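Local atomic coordinates of putative oxidoreductase with NAD(P)-binding Rossmann-fold domain (Clostridium difficile, PDB entry 3UUW), a protein that is a putative oxidoreductase that probably binds NAD(P) in its Rossmann-fold domain, its substrate being unidentified. Residues 142-155 with 216-230. Numbering follows the deposited sequence. Where two conformers were deposited one is given.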
loop_
_atom_site.group_PDB
_atom_site.type_symbol
_atom_site.label_atom_id
_atom_site.label_comp_id
_atom_site.label_asym_id
_atom_site.label_seq_id
_atom_site.Cartn_x
_atom_site.Cartn_y
_atom_site.Cartn_z
ATOM N N ILE A 142 -20.794 14.169 6.825
ATOM C CA ILE A 142 -20.680 12.733 6.726
ATOM C C ILE A 142 -21.882 12.116 6.029
ATOM O O ILE A 142 -23.020 12.472 6.328
ATOM C CB ILE A 142 -20.527 12.104 8.146
ATOM C CG1 ILE A 142 -19.227 12.592 8.806
ATOM C CG2 ILE A 142 -20.558 10.567 8.109
ATOM C CD1 ILE A 142 -19.097 12.194 10.268
ATOM N N VAL A 143 -21.637 11.182 5.113
ATOM C CA VAL A 143 -22.709 10.446 4.489
ATOM C C VAL A 143 -22.787 8.963 4.934
ATOM O O VAL A 143 -23.843 8.335 4.792
ATOM C CB VAL A 143 -22.649 10.546 2.938
ATOM C CG1 VAL A 143 -22.811 12.035 2.461
ATOM C CG2 VAL A 143 -21.341 9.894 2.407
ATOM N N SER A 144 -21.708 8.404 5.487
ATOM C CA SER A 144 -21.700 6.998 5.917
ATOM C C SER A 144 -20.448 6.716 6.715
ATOM O O SER A 144 -19.400 7.322 6.467
ATOM C CB SER A 144 -21.720 6.091 4.686
ATOM O OG SER A 144 -21.927 4.738 4.995
ATOM N N ILE A 145 -20.541 5.770 7.654
ATOM C CA ILE A 145 -19.374 5.321 8.396
ATOM C C ILE A 145 -19.409 3.804 8.412
ATOM O O ILE A 145 -20.466 3.203 8.584
ATOM C CB ILE A 145 -19.358 5.868 9.832
ATOM C CG1 ILE A 145 -19.311 7.391 9.826
ATOM C CG2 ILE A 145 -18.150 5.327 10.614
ATOM C CD1 ILE A 145 -19.365 8.005 11.217
ATOM N N ASN A 146 -18.258 3.204 8.208
ATOM C CA ASN A 146 -18.129 1.743 8.311
ATOM C C ASN A 146 -17.094 1.413 9.379
ATOM O O ASN A 146 -16.004 1.983 9.375
ATOM C CB ASN A 146 -17.696 1.134 6.968
ATOM C CG ASN A 146 -18.646 1.459 5.852
ATOM O OD1 ASN A 146 -19.847 1.208 5.939
ATOM N ND2 ASN A 146 -18.110 2.032 4.774
ATOM N N ILE A 147 -17.406 0.471 10.262
ATOM C CA ILE A 147 -16.478 0.069 11.296
ATOM C C ILE A 147 -16.436 -1.429 11.340
ATOM O O ILE A 147 -17.467 -2.061 11.454
ATOM C CB ILE A 147 -16.877 0.576 12.705
ATOM C CG1 ILE A 147 -17.088 2.102 12.710
ATOM C CG2 ILE A 147 -15.810 0.148 13.718
ATOM C CD1 ILE A 147 -17.608 2.652 14.076
ATOM N N CYS A 148 -15.242 -2.003 11.262
ATOM C CA CYS A 148 -15.125 -3.443 11.391
ATOM C C CYS A 148 -14.005 -3.838 12.325
ATOM O O CYS A 148 -13.052 -3.081 12.520
ATOM C CB CYS A 148 -14.908 -4.107 10.049
ATOM S SG CYS A 148 -13.350 -3.716 9.324
ATOM N N LYS A 149 -14.134 -5.036 12.895
ATOM C CA LYS A 149 -13.135 -5.599 13.797
ATOM C C LYS A 149 -13.180 -7.106 13.639
ATOM O O LYS A 149 -14.068 -7.767 14.187
ATOM C CB LYS A 149 -13.396 -5.185 15.245
ATOM C CG LYS A 149 -12.325 -5.577 16.211
ATOM C CD LYS A 149 -12.579 -4.947 17.581
ATOM C CE LYS A 149 -11.366 -5.047 18.495
ATOM N NZ LYS A 149 -11.061 -6.440 18.909
ATOM N N HIS A 150 -12.214 -7.627 12.890
ATOM C CA HIS A 150 -12.175 -9.034 12.532
ATOM C C HIS A 150 -11.018 -9.733 13.193
ATOM O O HIS A 150 -9.992 -9.117 13.490
ATOM C CB HIS A 150 -12.051 -9.199 11.027
ATOM C CG HIS A 150 -13.125 -8.502 10.248
ATOM N ND1 HIS A 150 -14.454 -8.549 10.614
ATOM C CD2 HIS A 150 -13.075 -7.779 9.102
ATOM C CE1 HIS A 150 -15.174 -7.879 9.729
ATOM N NE2 HIS A 150 -14.359 -7.413 8.795
ATOM N N GLY A 151 -11.160 -11.033 13.399
ATOM C CA GLY A 151 -10.112 -11.762 14.055
ATOM C C GLY A 151 -9.756 -12.997 13.298
ATOM O O GLY A 151 -10.566 -13.487 12.500
ATOM N N LEU A 152 -8.544 -13.480 13.574
ATOM C CA LEU A 152 -7.978 -14.692 12.994
ATOM C C LEU A 152 -8.014 -15.784 14.056
ATOM O O LEU A 152 -7.503 -15.584 15.159
ATOM C CB LEU A 152 -6.524 -14.430 12.569
ATOM C CG LEU A 152 -5.735 -15.614 12.017
ATOM C CD1 LEU A 152 -6.268 -16.116 10.668
ATOM C CD2 LEU A 152 -4.252 -15.253 11.907
ATOM N N ASN A 153 -8.638 -16.915 13.742
ATOM C CA ASN A 153 -8.745 -18.024 14.697
ATOM C C ASN A 153 -9.276 -17.530 16.066
ATOM O O ASN A 153 -8.795 -17.966 17.118
ATOM C CB ASN A 153 -7.380 -18.709 14.863
ATOM C CG ASN A 153 -6.765 -19.123 13.531
ATOM O OD1 ASN A 153 -7.445 -19.643 12.658
ATOM N ND2 ASN A 153 -5.472 -18.887 13.376
ATOM N N SER A 154 -10.261 -16.621 16.027
ATOM C CA SER A 154 -10.860 -16.018 17.232
ATOM C C SER A 154 -12.174 -16.692 17.630
ATOM O O SER A 154 -12.892 -16.188 18.502
ATOM C CB SER A 154 -11.136 -14.527 17.011
ATOM O OG SER A 154 -9.945 -13.805 16.841
ATOM N N LEU A 155 -12.479 -17.813 16.976
ATOM C CA LEU A 155 -13.710 -18.559 17.198
ATOM C C LEU A 155 -13.464 -19.522 18.354
ATOM O O LEU A 155 -12.641 -20.440 18.243
ATOM C CB LEU A 155 -14.073 -19.312 15.908
ATOM C CG LEU A 155 -15.493 -19.809 15.670
ATOM C CD1 LEU A 155 -16.457 -18.640 15.645
ATOM C CD2 LEU A 155 -15.555 -20.570 14.357
ATOM N N MET A 216 -18.204 -7.587 12.536
ATOM C CA MET A 216 -17.203 -8.356 13.254
ATOM C C MET A 216 -17.264 -9.842 12.835
ATOM O O MET A 216 -18.244 -10.543 13.094
ATOM C CB MET A 216 -17.408 -8.209 14.776
ATOM C CG MET A 216 -16.639 -9.256 15.620
ATOM S SD MET A 216 -16.693 -8.943 17.398
ATOM C CE MET A 216 -15.596 -7.505 17.507
ATOM N N HIS A 217 -16.192 -10.310 12.198
ATOM C CA HIS A 217 -16.057 -11.710 11.795
ATOM C C HIS A 217 -14.950 -12.313 12.644
ATOM O O HIS A 217 -13.797 -11.869 12.606
ATOM C CB HIS A 217 -15.727 -11.819 10.315
ATOM C CG HIS A 217 -15.758 -13.210 9.785
ATOM N ND1 HIS A 217 -15.085 -13.580 8.642
ATOM C CD2 HIS A 217 -16.379 -14.321 10.235
ATOM C CE1 HIS A 217 -15.294 -14.864 8.409
ATOM N NE2 HIS A 217 -16.073 -15.340 9.363
ATOM N N ARG A 218 -15.326 -13.313 13.423
ATOM C CA ARG A 218 -14.434 -13.979 14.361
ATOM C C ARG A 218 -13.572 -15.059 13.732
ATOM O O ARG A 218 -12.649 -15.561 14.392
ATOM C CB ARG A 218 -15.264 -14.615 15.482
ATOM C CG ARG A 218 -16.225 -13.655 16.166
ATOM C CD ARG A 218 -15.513 -12.549 16.936
ATOM N NE ARG A 218 -14.700 -13.085 18.034
ATOM C CZ ARG A 218 -14.017 -12.332 18.894
ATOM N NH1 ARG A 218 -14.052 -11.000 18.807
ATOM N NH2 ARG A 218 -13.304 -12.913 19.853
ATOM N N ASP A 219 -13.864 -15.426 12.484
ATOM C CA ASP A 219 -13.136 -16.487 11.791
ATOM C C ASP A 219 -12.695 -15.978 10.422
ATOM O O ASP A 219 -12.940 -16.611 9.388
ATOM C CB ASP A 219 -14.026 -17.740 11.641
ATOM C CG ASP A 219 -13.218 -19.000 11.349
ATOM O OD1 ASP A 219 -11.976 -18.946 11.466
ATOM O OD2 ASP A 219 -13.813 -20.055 11.007
ATOM N N SER A 220 -12.028 -14.823 10.439
ATOM C CA SER A 220 -11.550 -14.133 9.231
ATOM C C SER A 220 -10.122 -14.566 8.838
ATOM O O SER A 220 -9.596 -15.625 9.304
ATOM C CB SER A 220 -11.608 -12.617 9.490
ATOM O OG SER A 220 -11.373 -11.858 8.307
ATOM N N GLY A 221 -9.503 -13.812 7.936
ATOM C CA GLY A 221 -8.177 -14.162 7.425
ATOM C C GLY A 221 -7.049 -13.398 8.050
ATOM O O GLY A 221 -5.885 -13.637 7.735
ATOM N N THR A 222 -7.397 -12.470 8.934
ATOM C CA THR A 222 -6.422 -11.660 9.620
ATOM C C THR A 222 -7.092 -10.939 10.771
ATOM O O THR A 222 -8.335 -10.880 10.866
ATOM C CB THR A 222 -5.796 -10.625 8.638
ATOM O OG1 THR A 222 -4.522 -10.175 9.118
ATOM C CG2 THR A 222 -6.728 -9.466 8.374
ATOM N N LYS A 223 -6.271 -10.403 11.661
ATOM C CA LYS A 223 -6.761 -9.527 12.702
ATOM C C LYS A 223 -6.672 -8.115 12.141
ATOM O O LYS A 223 -5.574 -7.628 11.849
ATOM C CB LYS A 223 -5.906 -9.687 13.948
ATOM C CG LYS A 223 -6.338 -8.807 15.096
ATOM C CD LYS A 223 -5.473 -9.097 16.328
ATOM C CE LYS A 223 -5.594 -7.993 17.366
ATOM N NZ LYS A 223 -6.994 -7.849 17.850
ATOM N N LEU A 224 -7.839 -7.502 11.959
ATOM C CA LEU A 224 -7.988 -6.168 11.367
ATOM C C LEU A 224 -8.957 -5.335 12.206
ATOM O O LEU A 224 -9.854 -5.870 12.839
ATOM C CB LEU A 224 -8.565 -6.334 9.941
ATOM C CG LEU A 224 -9.035 -5.143 9.103
ATOM C CD1 LEU A 224 -7.924 -4.097 8.944
ATOM C CD2 LEU A 224 -9.525 -5.635 7.731
ATOM N N GLU A 225 -8.732 -4.032 12.268
ATOM C CA GLU A 225 -9.757 -3.118 12.737
ATOM C C GLU A 225 -9.701 -1.970 11.764
ATOM O O GLU A 225 -8.630 -1.582 11.324
ATOM C CB GLU A 225 -9.525 -2.651 14.173
ATOM C CG GLU A 225 -10.587 -1.675 14.676
ATOM C CD GLU A 225 -10.560 -1.470 16.173
ATOM O OE1 GLU A 225 -10.098 -2.383 16.894
ATOM O OE2 GLU A 225 -11.008 -0.388 16.620
ATOM N N GLN A 226 -10.866 -1.443 11.391
ATOM C CA GLN A 226 -10.894 -0.287 10.526
ATOM C C GLN A 226 -12.116 0.565 10.778
ATOM O O GLN A 226 -13.202 0.033 10.959
ATOM C CB GLN A 226 -10.913 -0.722 9.053
ATOM C CG GLN A 226 -10.886 0.451 8.097
ATOM C CD GLN A 226 -10.847 -0.001 6.661
ATOM O OE1 GLN A 226 -9.809 -0.392 6.156
ATOM N NE2 GLN A 226 -11.987 0.055 6.003
ATOM N N VAL A 227 -11.905 1.880 10.845
ATOM C CA VAL A 227 -12.988 2.864 10.798
ATOM C C VAL A 227 -12.817 3.645 9.479
ATOM O O VAL A 227 -11.712 4.078 9.147
ATOM C CB VAL A 227 -12.912 3.824 11.963
ATOM C CG1 VAL A 227 -13.845 5.040 11.735
ATOM C CG2 VAL A 227 -13.184 3.082 13.238
ATOM N N GLU A 228 -13.897 3.775 8.725
ATOM C CA GLU A 228 -13.901 4.492 7.452
ATOM C C GLU A 228 -15.045 5.467 7.501
ATOM O O GLU A 228 -16.209 5.063 7.749
ATOM C CB GLU A 228 -14.120 3.533 6.298
ATOM C CG GLU A 228 -14.232 4.175 4.932
ATOM C CD GLU A 228 -14.307 3.115 3.877
ATOM O OE1 GLU A 228 -15.348 2.422 3.835
ATOM O OE2 GLU A 228 -13.317 2.943 3.126
ATOM N N ILE A 229 -14.734 6.735 7.272
ATOM C CA ILE A 229 -15.737 7.774 7.232
ATOM C C ILE A 229 -15.823 8.354 5.826
ATOM O O ILE A 229 -14.817 8.849 5.299
ATOM C CB ILE A 229 -15.407 8.898 8.228
ATOM C CG1 ILE A 229 -15.334 8.361 9.664
ATOM C CG2 ILE A 229 -16.433 10.090 8.108
ATOM C CD1 ILE A 229 -14.930 9.445 10.681
ATOM N N LEU A 230 -17.006 8.267 5.222
ATOM C CA LEU A 230 -17.280 8.866 3.905
ATOM C C LEU A 230 -17.959 10.223 4.126
ATOM O O LEU A 230 -19.047 10.298 4.710
ATOM C CB LEU A 230 -18.181 7.967 3.049
ATOM C CG LEU A 230 -17.633 6.655 2.469
ATOM C CD1 LEU A 230 -17.446 5.602 3.541
ATOM C CD2 LEU A 230 -18.585 6.134 1.395
HETATM O O HOH W 1 -14.374 -0.128 7.907
HETATM O O HOH W 2 -9.560 -7.661 15.980
HETATM O O HOH W 3 -9.771 -17.492 11.100
HETATM O O HOH W 4 -11.627 -19.102 14.156
#
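His150 CG lies anti to its carbonyl carbon (chi1 -56°), which helps turn ND1 to the backbone N-H of His217 (His150 ND1 to His217 N 2.9 Å), the donor tilted 17° from the ring plane. Histidine suits this place because an imidazole nitrogen without a proton can accept a main-chain N-H; NE2 bonds to a di(hydroxyethyl)ether, probably from the crystallisation liquor. Asn146, turned similarly (chi1 -58°), lies alongside the extended Glu228; its ND2 gives a hydrogen to the anti lone pair of Glu228 OE1 at 2.9 Å, while Arg237 takes Glu228 OE2 in a salt bridge. The amide can serve both neighbouring strands, since Asn146 OD1 accepts from Asn213. On the other face, Ile145 packs beside Ile229 and Ile147 beside Val227 (Ile147 CG2 to Val227 CG2 4.0 Å), branched residues that suit extended backbone and meet helix 160-179 through Ile147. Lys149 runs alongside Met216, its amine in a salt bridge with Asp167, which also pairs with Arg218. Beyond the strand, Gly151 N bonds to His217 O and Gly151 O receives Ser220 N, both 2.9 Å. Strand 142-150, starting with a classic beta bulge (Val143 and Ser144 opposite Leu230), lies between parallel 211-217 and antiparallel 224-231 in the mixed C-terminal-domain sheet characteristic of GFO/IDH/MocA oxidoreductases.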